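Local coordinates for SmhA (Serratia marcescens, PDB 7A27), which is the A component of Smh, a tripartite alpha-pore-forming toxin, and probably acts together with its partner proteins to perforate target membranes, at residues A[9-14]-A[339-344]; A[26-31]-A[288-293]; A[36-41]-A[229-234]; A[52-57]-A[145-150]; A[84-89]-A[113-118]. All blocks are in the same frame, centred on the assembly; numbering follows the deposited sequence.

Contact 1: A[9-14]-A[339-344]; sequences LSPQTL and AEKWQL
Pro11 covers one face of the Trp342 indole, the two side chains running in opposing senses. The contact is a CH-pi one: Pro11 CG sits 3.8 Å from the centroid of the five-membered ring of Trp342, only 10° off its normal. A proline suits this place because its compact ring offers polarised C-H groups to an electron-rich face. The rim of the same indole is used differently. Trp342 NE1 donates to Leu9 O at 3.0 Å, with the oxygen in the ring plane and an N-H...O angle of 161°, so the buried indole N-H is satisfied while its ring is held against rotation. Tyr312 gives Leu9 O a second hydrogen bond. Farther along the ring, Leu14 CD1 meets Trp342 CH2 at 3.9 Å, and Lys341 runs crosswise to Pro11, laying its CB against Pro11 CD (3.8 Å). Its extended chain then passes Ser10 CB, while its ammonium is hydrogen-bonded to Asn338. Ser10 OG, also hydrogen-bonded to Asp8, accepts from Gln12 N at 3.0 Å, an ST turn that overlaps the type II' beta turn from Pro11 to Leu14. The arrangement docks the turn leading into helix 14-37 on helix 325-358 of the long helical bundle.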
# COMPACT_ATOMS: atom_id res chain seq x y z
N LEU A 9 26.72 -9.57 5.72
CA LEU A 9 26.42 -9.42 4.27
C LEU A 9 24.93 -9.71 4.02
O LEU A 9 24.56 -9.95 2.85
CB LEU A 9 27.31 -10.37 3.46
CG LEU A 9 28.81 -10.13 3.52
CD1 LEU A 9 29.58 -11.21 2.77
CD2 LEU A 9 29.14 -8.77 2.95
N SER A 10 24.11 -9.66 5.06
CA SER A 10 22.66 -9.99 5.01
C SER A 10 21.85 -8.82 4.44
O SER A 10 22.34 -7.69 4.35
CB SER A 10 22.13 -10.33 6.39
OG SER A 10 21.83 -9.16 7.15
N PRO A 11 20.59 -9.10 4.04
CA PRO A 11 19.64 -8.08 3.62
C PRO A 11 19.12 -7.22 4.77
O PRO A 11 18.34 -6.36 4.53
CB PRO A 11 18.42 -8.83 3.08
CG PRO A 11 18.85 -10.28 2.98
CD PRO A 11 20.05 -10.45 3.88
N GLN A 12 19.52 -7.54 6.00
CA GLN A 12 19.03 -6.85 7.22
C GLN A 12 17.51 -6.94 7.21
O GLN A 12 17.01 -7.95 6.74
CB GLN A 12 19.67 -5.45 7.27
CG GLN A 12 21.18 -5.56 7.09
CD GLN A 12 21.98 -4.49 7.76
OE1 GLN A 12 21.51 -3.79 8.63
NE2 GLN A 12 23.23 -4.39 7.35
N THR A 13 16.80 -5.90 7.65
CA THR A 13 15.31 -5.95 7.74
C THR A 13 14.66 -5.56 6.41
O THR A 13 13.48 -5.24 6.45
CB THR A 13 14.79 -5.07 8.88
OG1 THR A 13 15.06 -3.70 8.58
CG2 THR A 13 15.39 -5.45 10.22
N LEU A 14 15.37 -5.61 5.27
CA LEU A 14 14.78 -5.29 3.94
C LEU A 14 13.58 -6.18 3.62
O LEU A 14 12.59 -5.65 3.09
CB LEU A 14 15.83 -5.43 2.83
CG LEU A 14 16.82 -4.28 2.65
CD1 LEU A 14 17.81 -4.59 1.56
CD2 LEU A 14 16.11 -2.97 2.31
N ALA A 339 24.01 -15.53 0.85
CA ALA A 339 23.39 -15.74 -0.48
C ALA A 339 21.99 -16.33 -0.31
O ALA A 339 21.04 -15.80 -0.93
CB ALA A 339 24.24 -16.63 -1.34
N GLU A 340 21.87 -17.39 0.50
CA GLU A 340 20.58 -18.08 0.79
C GLU A 340 19.57 -17.04 1.29
O GLU A 340 18.40 -17.11 0.87
CB GLU A 340 20.73 -19.21 1.81
CG GLU A 340 21.49 -20.42 1.26
CD GLU A 340 21.88 -21.53 2.23
OE1 GLU A 340 22.93 -22.22 1.96
OE2 GLU A 340 21.15 -21.73 3.25
N LYS A 341 20.01 -16.14 2.16
CA LYS A 341 19.16 -15.07 2.76
C LYS A 341 18.63 -14.17 1.64
O LYS A 341 17.43 -13.86 1.67
CB LYS A 341 19.90 -14.22 3.79
CG LYS A 341 20.29 -14.94 5.07
CD LYS A 341 21.14 -14.11 6.00
CE LYS A 341 21.71 -14.90 7.16
NZ LYS A 341 22.68 -14.10 7.94
N TRP A 342 19.48 -13.79 0.68
CA TRP A 342 19.09 -12.92 -0.45
C TRP A 342 18.16 -13.69 -1.41
O TRP A 342 17.22 -13.04 -1.92
CB TRP A 342 20.31 -12.33 -1.15
CG TRP A 342 20.94 -11.18 -0.41
CD1 TRP A 342 22.01 -11.23 0.43
CD2 TRP A 342 20.54 -9.81 -0.46
NE1 TRP A 342 22.30 -9.98 0.92
CE2 TRP A 342 21.41 -9.09 0.39
CE3 TRP A 342 19.52 -9.12 -1.12
CZ2 TRP A 342 21.29 -7.72 0.59
CZ3 TRP A 342 19.41 -7.76 -0.92
CH2 TRP A 342 20.28 -7.07 -0.08
N GLN A 343 18.37 -15.00 -1.62
CA GLN A 343 17.50 -15.81 -2.50
C GLN A 343 16.08 -15.87 -1.92
O GLN A 343 15.12 -15.72 -2.70
CB GLN A 343 18.06 -17.21 -2.75
CG GLN A 343 19.15 -17.18 -3.80
CD GLN A 343 18.66 -16.38 -4.99
OE1 GLN A 343 17.59 -16.68 -5.53
NE2 GLN A 343 19.40 -15.35 -5.39
N LEU A 344 15.98 -16.06 -0.60
CA LEU A 344 14.68 -16.15 0.09
C LEU A 344 13.96 -14.81 -0.10
O LEU A 344 12.75 -14.81 -0.46
CB LEU A 344 14.93 -16.45 1.57
CG LEU A 344 13.83 -17.22 2.30
CD1 LEU A 344 14.18 -18.71 2.33
CD2 LEU A 344 13.59 -16.67 3.73

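Contact 2: A[26-31]-A[288-293]; sequences LLNQSY and VDTYVL
Polar groups meet first, at the point of closest backbone approach, where Asn28 and Thr290 have their CA atoms 5.9 Å apart. Each side chain passes alongside the other, and Thr290 OG1 comes within 3.2 Å of Asn28 CG. The hydroxyl also has a weak hydrogen bond to Leu286 O, a common way for a buried threonine to satisfy its polar group. The amide end of Asn28 comes up beside CB and CD2 of Tyr291, its plane 79° from the ring plane.

These small polar residues belong to an antiparallel pair of helices, 14-37 and 272-299, near the centre of the elongated bundle. The axes of the two short segments approach to 9.2 Å at 154°, a spacing that short side chains such as asparagine and threonine can fill without holding the helices farther apart. Asn359, which binds calcium in a structure of this protein though none is bound to it here, lies about 7 Å from Leu27, side chain to side chain, and makes weak hydrogen bonds with Gln29 and Ser30.

Apolar contact is made by the other branch of Thr290. With its hydroxyl placed between the backbone N and the carbonyl carbon (chi1 80°), CG2 is left anti to the carbonyl carbon and reaches the edge of the Tyr31 ring, 3.6 Å from Tyr31 CE2. Leu27 CD2 adds a looser contact to Thr290 CG2 at 4.4 Å. Beyond the pair, Tyr31 packs on Ile180 and Leu27 on Ala184 of helix 160-188, whereas Tyr291 turns to Leu133 and Leu140 of helix 104-155.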
# COMPACT_ATOMS: atom_id res chain seq x y z
N LEU A 26 -0.55 -2.20 -1.65
CA LEU A 26 -1.52 -3.10 -2.33
C LEU A 26 -2.93 -2.68 -1.96
O LEU A 26 -3.78 -2.61 -2.85
CB LEU A 26 -1.28 -4.56 -1.92
CG LEU A 26 -0.05 -5.23 -2.50
CD1 LEU A 26 0.21 -6.55 -1.81
CD2 LEU A 26 -0.17 -5.43 -3.99
N LEU A 27 -3.20 -2.47 -0.68
CA LEU A 27 -4.53 -2.05 -0.20
C LEU A 27 -4.85 -0.69 -0.84
O LEU A 27 -5.96 -0.53 -1.34
CB LEU A 27 -4.54 -1.99 1.33
CG LEU A 27 -5.89 -1.62 1.95
CD1 LEU A 27 -6.97 -2.54 1.46
CD2 LEU A 27 -5.84 -1.69 3.45
N ASN A 28 -3.90 0.24 -0.89
CA ASN A 28 -4.13 1.60 -1.44
C ASN A 28 -4.41 1.49 -2.94
O ASN A 28 -5.08 2.38 -3.50
CB ASN A 28 -2.96 2.54 -1.14
CG ASN A 28 -3.38 4.00 -1.08
OD1 ASN A 28 -4.56 4.31 -0.87
ND2 ASN A 28 -2.42 4.90 -1.25
N GLN A 29 -3.91 0.44 -3.58
CA GLN A 29 -4.15 0.15 -5.02
C GLN A 29 -5.65 -0.12 -5.16
O GLN A 29 -6.26 0.43 -6.11
CB GLN A 29 -3.23 -1.02 -5.42
CG GLN A 29 -3.10 -1.28 -6.91
CD GLN A 29 -2.10 -2.38 -7.22
OE1 GLN A 29 -1.68 -3.14 -6.36
NE2 GLN A 29 -1.71 -2.49 -8.48
N SER A 30 -6.22 -0.91 -4.23
CA SER A 30 -7.65 -1.32 -4.22
C SER A 30 -8.52 -0.11 -3.87
O SER A 30 -9.57 0.03 -4.48
CB SER A 30 -7.91 -2.48 -3.27
OG SER A 30 -7.16 -3.64 -3.63
N TYR A 31 -8.09 0.75 -2.95
CA TYR A 31 -8.83 1.98 -2.57
C TYR A 31 -8.80 2.98 -3.73
O TYR A 31 -9.76 3.73 -3.86
CB TYR A 31 -8.33 2.59 -1.27
CG TYR A 31 -8.65 1.80 -0.02
CD1 TYR A 31 -9.85 1.13 0.12
CD2 TYR A 31 -7.79 1.81 1.06
CE1 TYR A 31 -10.15 0.41 1.27
CE2 TYR A 31 -8.08 1.11 2.22
CZ TYR A 31 -9.26 0.41 2.32
OH TYR A 31 -9.55 -0.27 3.44
N VAL A 288 -6.63 8.24 1.58
CA VAL A 288 -5.67 9.20 2.19
C VAL A 288 -5.01 8.58 3.43
O VAL A 288 -3.82 8.80 3.61
CB VAL A 288 -6.34 10.53 2.53
CG1 VAL A 288 -5.42 11.45 3.30
CG2 VAL A 288 -6.82 11.22 1.26
N ASP A 289 -5.76 7.87 4.27
CA ASP A 289 -5.18 7.24 5.49
C ASP A 289 -4.11 6.24 5.06
O ASP A 289 -2.99 6.31 5.62
CB ASP A 289 -6.23 6.55 6.37
CG ASP A 289 -7.12 7.45 7.21
OD1 ASP A 289 -6.78 8.65 7.37
OD2 ASP A 289 -8.15 6.94 7.71
N THR A 290 -4.40 5.34 4.11
CA THR A 290 -3.42 4.28 3.75
C THR A 290 -2.33 4.91 2.88
O THR A 290 -1.22 4.33 2.86
CB THR A 290 -4.08 3.00 3.21
OG1 THR A 290 -4.41 3.20 1.85
CG2 THR A 290 -5.29 2.60 4.03
N TYR A 291 -2.57 6.05 2.22
CA TYR A 291 -1.49 6.75 1.48
C TYR A 291 -0.46 7.20 2.51
O TYR A 291 0.74 7.00 2.30
CB TYR A 291 -2.01 7.95 0.69
CG TYR A 291 -1.09 8.40 -0.42
CD1 TYR A 291 0.05 9.15 -0.16
CD2 TYR A 291 -1.36 8.06 -1.73
CE1 TYR A 291 0.89 9.56 -1.19
CE2 TYR A 291 -0.52 8.45 -2.76
CZ TYR A 291 0.60 9.21 -2.49
OH TYR A 291 1.39 9.59 -3.54
N VAL A 292 -0.93 7.76 3.61
CA VAL A 292 -0.07 8.26 4.72
C VAL A 292 0.75 7.08 5.28
O VAL A 292 1.96 7.27 5.53
CB VAL A 292 -0.91 8.97 5.80
CG1 VAL A 292 -0.09 9.24 7.04
CG2 VAL A 292 -1.51 10.26 5.31
N LEU A 293 0.12 5.92 5.48
CA LEU A 293 0.83 4.73 6.03
C LEU A 293 1.86 4.26 5.00
O LEU A 293 2.94 3.82 5.42
CB LEU A 293 -0.15 3.62 6.40
CG LEU A 293 -0.99 3.85 7.65
CD1 LEU A 293 -1.78 2.59 7.99
CD2 LEU A 293 -0.14 4.24 8.84

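Contact 3: A[36-41]-A[229-234]; sequences LSQQLL and ASYMIS
Gln38 and Gln39 bind the backbone of strand 230-234 through their side-chain amides. Gln38 uses both ends of its amide: OE1 accepts from Ser234 N at 2.9 Å, almost straight at 171°, while NE2 donates to Met232 O at 2.8 Å. Glutamine suits the task, offering acceptor and donor from one flat group. Gln39 OE1 takes the N-H of Met232, at 2.8 Å from its N, with the donor nearly on the extension of the side-chain C=O.

The Tyr231 ring and the Gln38 amide are turned only 26° from each other, with Gln38 NE2 3.2 Å from Tyr231 CZ, and Leu41 CD1 touches Tyr231 CD1 at 4.2 Å.

Further bonds position these groups. The Gln38 chain bends at chi2 (55°), bringing NE2 onto a lone pair of Gln39 O at 3.0 Å, which fixes the amide's rotation. Gln283 also donates to Gln38 OE1, and Gln58 to Tyr231 OH by a weak bond. The backbone of Met232 and Ser234 faces the loop after helix 14-37; that of Tyr231 and Ile233 bonds to strand 198-206. This is one edge of the two-stranded hairpin 198-206/230-237, consistent with the beta tongue of ClyA-family alpha-pore-forming toxins, held to the helical body by two glutamines.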
# COMPACT_ATOMS: atom_id res chain seq x y z
N LEU A 36 -12.18 5.17 -8.43
CA LEU A 36 -12.29 5.27 -9.91
C LEU A 36 -13.49 4.48 -10.42
O LEU A 36 -13.90 4.76 -11.56
CB LEU A 36 -10.99 4.76 -10.54
CG LEU A 36 -9.77 5.63 -10.29
CD1 LEU A 36 -8.48 4.89 -10.60
CD2 LEU A 36 -9.86 6.92 -11.09
N SER A 37 -14.01 3.51 -9.66
CA SER A 37 -15.18 2.66 -10.04
C SER A 37 -16.47 3.34 -9.60
O SER A 37 -17.49 3.19 -10.29
CB SER A 37 -15.07 1.28 -9.45
OG SER A 37 -13.89 0.64 -9.91
N GLN A 38 -16.41 4.07 -8.50
CA GLN A 38 -17.56 4.79 -7.90
C GLN A 38 -18.21 5.66 -8.97
O GLN A 38 -17.50 6.42 -9.63
CB GLN A 38 -17.09 5.62 -6.70
CG GLN A 38 -18.17 6.49 -6.08
CD GLN A 38 -19.38 5.69 -5.67
OE1 GLN A 38 -19.29 4.69 -4.97
NE2 GLN A 38 -20.54 6.15 -6.12
N GLN A 39 -19.52 5.52 -9.13
CA GLN A 39 -20.40 6.35 -9.97
C GLN A 39 -20.18 7.81 -9.56
O GLN A 39 -20.14 8.07 -8.36
CB GLN A 39 -21.84 5.88 -9.70
CG GLN A 39 -22.87 6.23 -10.76
CD GLN A 39 -24.31 6.00 -10.32
OE1 GLN A 39 -24.64 6.07 -9.14
NE2 GLN A 39 -25.19 5.77 -11.29
N LEU A 40 -20.00 8.71 -10.51
CA LEU A 40 -19.90 10.18 -10.28
C LEU A 40 -21.29 10.72 -9.93
O LEU A 40 -22.30 10.02 -10.17
CB LEU A 40 -19.38 10.86 -11.56
CG LEU A 40 -17.91 10.63 -11.90
CD1 LEU A 40 -17.65 10.70 -13.40
CD2 LEU A 40 -17.04 11.62 -11.16
N LEU A 41 -21.34 11.92 -9.36
CA LEU A 41 -22.61 12.63 -9.08
C LEU A 41 -22.94 13.41 -10.35
O LEU A 41 -22.09 14.23 -10.73
CB LEU A 41 -22.44 13.56 -7.87
CG LEU A 41 -23.65 14.41 -7.50
CD1 LEU A 41 -24.82 13.54 -7.13
CD2 LEU A 41 -23.30 15.37 -6.38
N ALA A 229 -31.99 9.03 -10.67
CA ALA A 229 -32.95 8.42 -9.71
C ALA A 229 -32.24 8.20 -8.37
O ALA A 229 -32.82 8.58 -7.32
CB ALA A 229 -33.50 7.13 -10.27
N SER A 230 -31.02 7.66 -8.37
CA SER A 230 -30.25 7.40 -7.13
C SER A 230 -28.73 7.32 -7.36
O SER A 230 -28.29 6.76 -8.36
CB SER A 230 -30.75 6.17 -6.45
OG SER A 230 -30.42 5.01 -7.20
N TYR A 231 -27.99 7.82 -6.37
CA TYR A 231 -26.51 7.76 -6.30
C TYR A 231 -26.11 6.39 -5.73
O TYR A 231 -26.38 6.16 -4.53
CB TYR A 231 -25.98 8.95 -5.48
CG TYR A 231 -24.49 8.98 -5.34
CD1 TYR A 231 -23.68 9.58 -6.29
CD2 TYR A 231 -23.86 8.38 -4.26
CE1 TYR A 231 -22.30 9.56 -6.18
CE2 TYR A 231 -22.48 8.38 -4.13
CZ TYR A 231 -21.69 8.95 -5.10
OH TYR A 231 -20.33 8.95 -4.98
N MET A 232 -25.52 5.52 -6.56
CA MET A 232 -25.12 4.13 -6.17
C MET A 232 -23.74 4.11 -5.53
O MET A 232 -22.76 4.51 -6.20
CB MET A 232 -25.15 3.19 -7.37
CG MET A 232 -26.52 3.16 -8.04
SD MET A 232 -27.77 2.42 -6.93
CE MET A 232 -27.82 0.78 -7.67
N ILE A 233 -23.66 3.59 -4.30
CA ILE A 233 -22.42 3.55 -3.46
C ILE A 233 -21.72 2.20 -3.63
O ILE A 233 -22.33 1.15 -3.32
CB ILE A 233 -22.75 3.83 -1.99
CG1 ILE A 233 -23.43 5.19 -1.83
CG2 ILE A 233 -21.51 3.69 -1.13
CD1 ILE A 233 -24.02 5.48 -0.47
N SER A 234 -20.48 2.25 -4.10
CA SER A 234 -19.60 1.07 -4.32
C SER A 234 -18.81 0.84 -3.03
O SER A 234 -18.42 1.84 -2.37
CB SER A 234 -18.71 1.26 -5.53
OG SER A 234 -19.47 1.53 -6.71

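Contact 4: A[52-57]-A[145-150]; sequences VKIKAY and GNFLNV
The segments 52-57 and 145-150 run antiparallel, their axes 11.5 Å apart at 156°, with the nearest CA atoms those of Tyr57 and Phe147. They belong to helices 48-96 and 104-155, two successive long helices that form an antiparallel hairpin in the bundle. So wide a spacing leaves room for large side chains, and two aromatic rings fill it. Tyr57 and Phe147 form an offset stack, centroids 4.1 Å apart and planes 18° from parallel. Both have CG anti to the backbone N, which sends each ring across the gap to overlap the other. The offset brings Phe147 CB over the Tyr57 ring as a CH-pi contact, 3.6 Å from its centroid.

Tyrosine suits its position because its ring can stack while its OH, at the far end, hydrogen-bonds to Gln281 on helix 272-299. That helix also packs on Tyr57 through Val280 and Ala284. Phe147, wholly apolar, fits a buried place, where Ile54 CG1 meets the edge of its ring at CZ (4.1 Å). At the exposed margin, Lys53 covers Val150 with the aliphatic end of its bent chain, CE lying 3.9 Å from Val150 CG2.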
# COMPACT_ATOMS: atom_id res chain seq x y z
N VAL A 52 -21.39 21.61 -6.61
CA VAL A 52 -20.07 21.94 -7.24
C VAL A 52 -18.90 21.52 -6.33
O VAL A 52 -17.86 21.15 -6.89
CB VAL A 52 -19.95 23.41 -7.70
CG1 VAL A 52 -20.90 23.72 -8.84
CG2 VAL A 52 -20.09 24.42 -6.56
N LYS A 53 -19.06 21.55 -5.00
CA LYS A 53 -17.98 21.22 -4.03
C LYS A 53 -17.74 19.71 -4.02
O LYS A 53 -16.55 19.31 -3.93
CB LYS A 53 -18.27 21.76 -2.62
CG LYS A 53 -18.62 23.25 -2.56
CD LYS A 53 -18.28 24.00 -1.28
CE LYS A 53 -16.78 24.12 -1.08
NZ LYS A 53 -16.41 25.31 -0.26
N ILE A 54 -18.81 18.91 -4.13
CA ILE A 54 -18.75 17.42 -4.20
C ILE A 54 -18.12 17.00 -5.53
O ILE A 54 -17.09 16.30 -5.50
CB ILE A 54 -20.13 16.77 -3.99
CG1 ILE A 54 -20.73 17.09 -2.62
CG2 ILE A 54 -20.05 15.26 -4.20
CD1 ILE A 54 -22.20 16.74 -2.48
N LYS A 55 -18.70 17.41 -6.67
CA LYS A 55 -18.19 17.09 -8.03
C LYS A 55 -16.70 17.46 -8.14
O LYS A 55 -15.96 16.67 -8.74
CB LYS A 55 -18.98 17.83 -9.11
CG LYS A 55 -20.36 17.26 -9.42
CD LYS A 55 -21.14 18.05 -10.46
CE LYS A 55 -22.52 17.50 -10.75
NZ LYS A 55 -23.32 18.43 -11.58
N ALA A 56 -16.29 18.61 -7.59
CA ALA A 56 -14.89 19.11 -7.62
C ALA A 56 -13.99 18.19 -6.80
O ALA A 56 -12.89 17.88 -7.27
CB ALA A 56 -14.80 20.52 -7.10
N TYR A 57 -14.44 17.79 -5.61
CA TYR A 57 -13.68 16.91 -4.70
C TYR A 57 -13.59 15.51 -5.31
O TYR A 57 -12.49 14.93 -5.33
CB TYR A 57 -14.32 16.88 -3.31
CG TYR A 57 -13.60 16.07 -2.25
CD1 TYR A 57 -12.28 16.31 -1.92
CD2 TYR A 57 -14.29 15.12 -1.50
CE1 TYR A 57 -11.64 15.61 -0.91
CE2 TYR A 57 -13.67 14.42 -0.48
CZ TYR A 57 -12.34 14.66 -0.18
OH TYR A 57 -11.76 13.96 0.83
N GLY A 145 -8.99 17.61 4.43
CA GLY A 145 -9.23 18.51 5.57
C GLY A 145 -10.25 19.58 5.23
O GLY A 145 -11.11 19.87 6.08
N ASN A 146 -10.16 20.15 4.03
CA ASN A 146 -11.05 21.25 3.56
C ASN A 146 -12.45 20.70 3.29
O ASN A 146 -13.43 21.42 3.55
CB ASN A 146 -10.51 21.95 2.31
CG ASN A 146 -9.32 22.84 2.60
OD1 ASN A 146 -9.13 23.30 3.72
ND2 ASN A 146 -8.52 23.09 1.58
N PHE A 147 -12.56 19.48 2.77
CA PHE A 147 -13.87 18.89 2.45
C PHE A 147 -14.55 18.52 3.77
O PHE A 147 -15.79 18.66 3.84
CB PHE A 147 -13.76 17.73 1.45
CG PHE A 147 -15.10 17.28 0.92
CD1 PHE A 147 -15.82 18.08 0.05
CD2 PHE A 147 -15.67 16.08 1.33
CE1 PHE A 147 -17.06 17.68 -0.42
CE2 PHE A 147 -16.90 15.67 0.85
CZ PHE A 147 -17.60 16.48 -0.02
N LEU A 148 -13.79 18.09 4.79
CA LEU A 148 -14.36 17.76 6.14
C LEU A 148 -14.97 19.02 6.76
O LEU A 148 -16.09 18.92 7.25
CB LEU A 148 -13.29 17.14 7.04
CG LEU A 148 -13.10 15.64 6.87
CD1 LEU A 148 -11.84 15.17 7.58
CD2 LEU A 148 -14.33 14.88 7.38
N ASN A 149 -14.28 20.16 6.71
CA ASN A 149 -14.79 21.46 7.23
C ASN A 149 -16.09 21.84 6.50
O ASN A 149 -16.90 22.59 7.09
CB ASN A 149 -13.77 22.59 7.09
CG ASN A 149 -12.49 22.36 7.87
OD1 ASN A 149 -12.47 21.61 8.84
ND2 ASN A 149 -11.41 23.00 7.46
N VAL A 150 -16.28 21.34 5.27
CA VAL A 150 -17.50 21.60 4.44
C VAL A 150 -18.65 20.73 4.96
O VAL A 150 -19.77 21.27 5.12
CB VAL A 150 -17.24 21.39 2.93
CG1 VAL A 150 -18.52 21.37 2.11
CG2 VAL A 150 -16.26 22.42 2.38

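Contact 5: A[84-89]-A[113-118]; sequences SNFAAL and AALSDV
Phe86 opens the contact, reaching across to Leu115 and Val118 on the facing helix. Its CG is anti to the backbone N (chi1 -161°), which brings the end of the ring close to segment 113-118. The ring presents its edge to the backbone, with CE2 3.5 Å from Leu115 O near the ring plane, an approach consistent with the slightly positive C-H rim of the ring. Its CZ rests 3.8 Å from Leu115 CB, and CD2 meets Val118 CG1 at 4.1 Å as the ring passes alongside the valine. A large flat residue suits this buried place, for the ring also meets Trp342 and Trp305 from other helices.

One turn later, Leu89 points at the opposite helix. Its CD1 touches Leu115 CD2 at 3.6 Å and lies 4.3 Å from Val118 CG2, the two leucines meeting obliquely through their methyls on the partly exposed side. Tyr312 and Val90 also pack on Leu115.

The segment axes are 11.3 Å apart and essentially antiparallel, at 178°. Apolar residues spaced three apart on both sides, Phe86 with Leu89 and Leu115 with Val118, make this a packed helical hairpin, helices 48-96 and 104-155, within the bundle.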
# COMPACT_ATOMS: atom_id res chain seq x y z
N SER A 84 15.79 -7.50 -6.21
CA SER A 84 16.06 -8.75 -6.96
C SER A 84 17.47 -8.66 -7.55
O SER A 84 18.28 -9.60 -7.35
CB SER A 84 15.09 -8.99 -8.09
OG SER A 84 13.76 -8.93 -7.62
N ASN A 85 17.71 -7.55 -8.27
CA ASN A 85 18.99 -7.26 -8.95
C ASN A 85 20.13 -7.46 -7.94
O ASN A 85 21.10 -8.16 -8.27
CB ASN A 85 18.99 -5.86 -9.57
CG ASN A 85 18.23 -5.75 -10.88
OD1 ASN A 85 17.43 -6.61 -11.23
ND2 ASN A 85 18.50 -4.69 -11.64
N PHE A 86 19.99 -6.90 -6.74
CA PHE A 86 21.04 -7.01 -5.70
C PHE A 86 21.21 -8.48 -5.32
O PHE A 86 22.36 -8.93 -5.17
CB PHE A 86 20.71 -6.15 -4.48
CG PHE A 86 21.90 -5.86 -3.60
CD1 PHE A 86 22.35 -6.79 -2.68
CD2 PHE A 86 22.60 -4.67 -3.70
CE1 PHE A 86 23.45 -6.54 -1.88
CE2 PHE A 86 23.70 -4.42 -2.90
CZ PHE A 86 24.13 -5.36 -1.99
N ALA A 87 20.13 -9.24 -5.16
CA ALA A 87 20.21 -10.68 -4.82
C ALA A 87 21.05 -11.38 -5.88
O ALA A 87 21.97 -12.15 -5.50
CB ALA A 87 18.85 -11.30 -4.72
N ALA A 88 20.75 -11.11 -7.15
CA ALA A 88 21.45 -11.71 -8.31
C ALA A 88 22.95 -11.44 -8.20
O ALA A 88 23.74 -12.36 -8.43
CB ALA A 88 20.89 -11.19 -9.60
N LEU A 89 23.33 -10.22 -7.82
CA LEU A 89 24.75 -9.81 -7.68
C LEU A 89 25.41 -10.61 -6.55
O LEU A 89 26.57 -11.02 -6.71
CB LEU A 89 24.86 -8.30 -7.45
CG LEU A 89 24.42 -7.40 -8.60
CD1 LEU A 89 24.65 -5.94 -8.24
CD2 LEU A 89 25.12 -7.73 -9.91
N ALA A 113 32.98 -4.42 -2.00
CA ALA A 113 33.16 -2.95 -2.05
C ALA A 113 32.26 -2.37 -3.15
O ALA A 113 31.62 -1.35 -2.90
CB ALA A 113 34.61 -2.58 -2.27
N ALA A 114 32.17 -3.02 -4.32
CA ALA A 114 31.32 -2.59 -5.45
C ALA A 114 29.83 -2.66 -5.08
O ALA A 114 29.09 -1.74 -5.46
CB ALA A 114 31.61 -3.41 -6.68
N LEU A 115 29.39 -3.71 -4.39
CA LEU A 115 27.96 -3.84 -4.00
C LEU A 115 27.61 -2.76 -2.98
O LEU A 115 26.46 -2.30 -2.99
CB LEU A 115 27.66 -5.25 -3.49
CG LEU A 115 27.92 -6.38 -4.49
CD1 LEU A 115 27.30 -7.69 -4.01
CD2 LEU A 115 27.37 -6.05 -5.87
N SER A 116 28.57 -2.33 -2.16
CA SER A 116 28.40 -1.20 -1.21
C SER A 116 27.92 0.02 -2.01
O SER A 116 26.93 0.64 -1.60
CB SER A 116 29.69 -0.90 -0.50
OG SER A 116 29.57 0.23 0.34
N ASP A 117 28.60 0.30 -3.12
CA ASP A 117 28.29 1.39 -4.08
C ASP A 117 26.84 1.23 -4.59
O ASP A 117 26.08 2.21 -4.53
CB ASP A 117 29.27 1.35 -5.25
CG ASP A 117 29.34 2.59 -6.10
OD1 ASP A 117 29.14 3.65 -5.52
OD2 ASP A 117 29.61 2.47 -7.32
N VAL A 118 26.49 0.04 -5.09
CA VAL A 118 25.15 -0.24 -5.67
C VAL A 118 24.10 0.03 -4.61
O VAL A 118 23.11 0.71 -4.92
CB VAL A 118 25.05 -1.68 -6.19
CG1 VAL A 118 23.60 -2.02 -6.60
CG2 VAL A 118 26.03 -1.92 -7.32

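Overall arrangement
From the N terminus, contact 1 closes the widest loop, joining the turn before helix 14-37 to the last long helix, 325-358. Contact 2 nests inside it and ties helix 14-37 to helix 272-299 near the middle of the chain. Contact 3 nests inside contact 2 and fastens the end of helix 14-37 to the hairpin strand 230-237. Contacts 4 and 5, nested in turn, both join helices 48-96 and 104-155, with centres 47 Å apart towards opposite ends of the bundle. None cross. Contacts 1 and 5 touch where Trp342 packs on Phe86, and contacts 3 and 4 where Leu41 meets Ile54, leaving contact 2 between the two pairs.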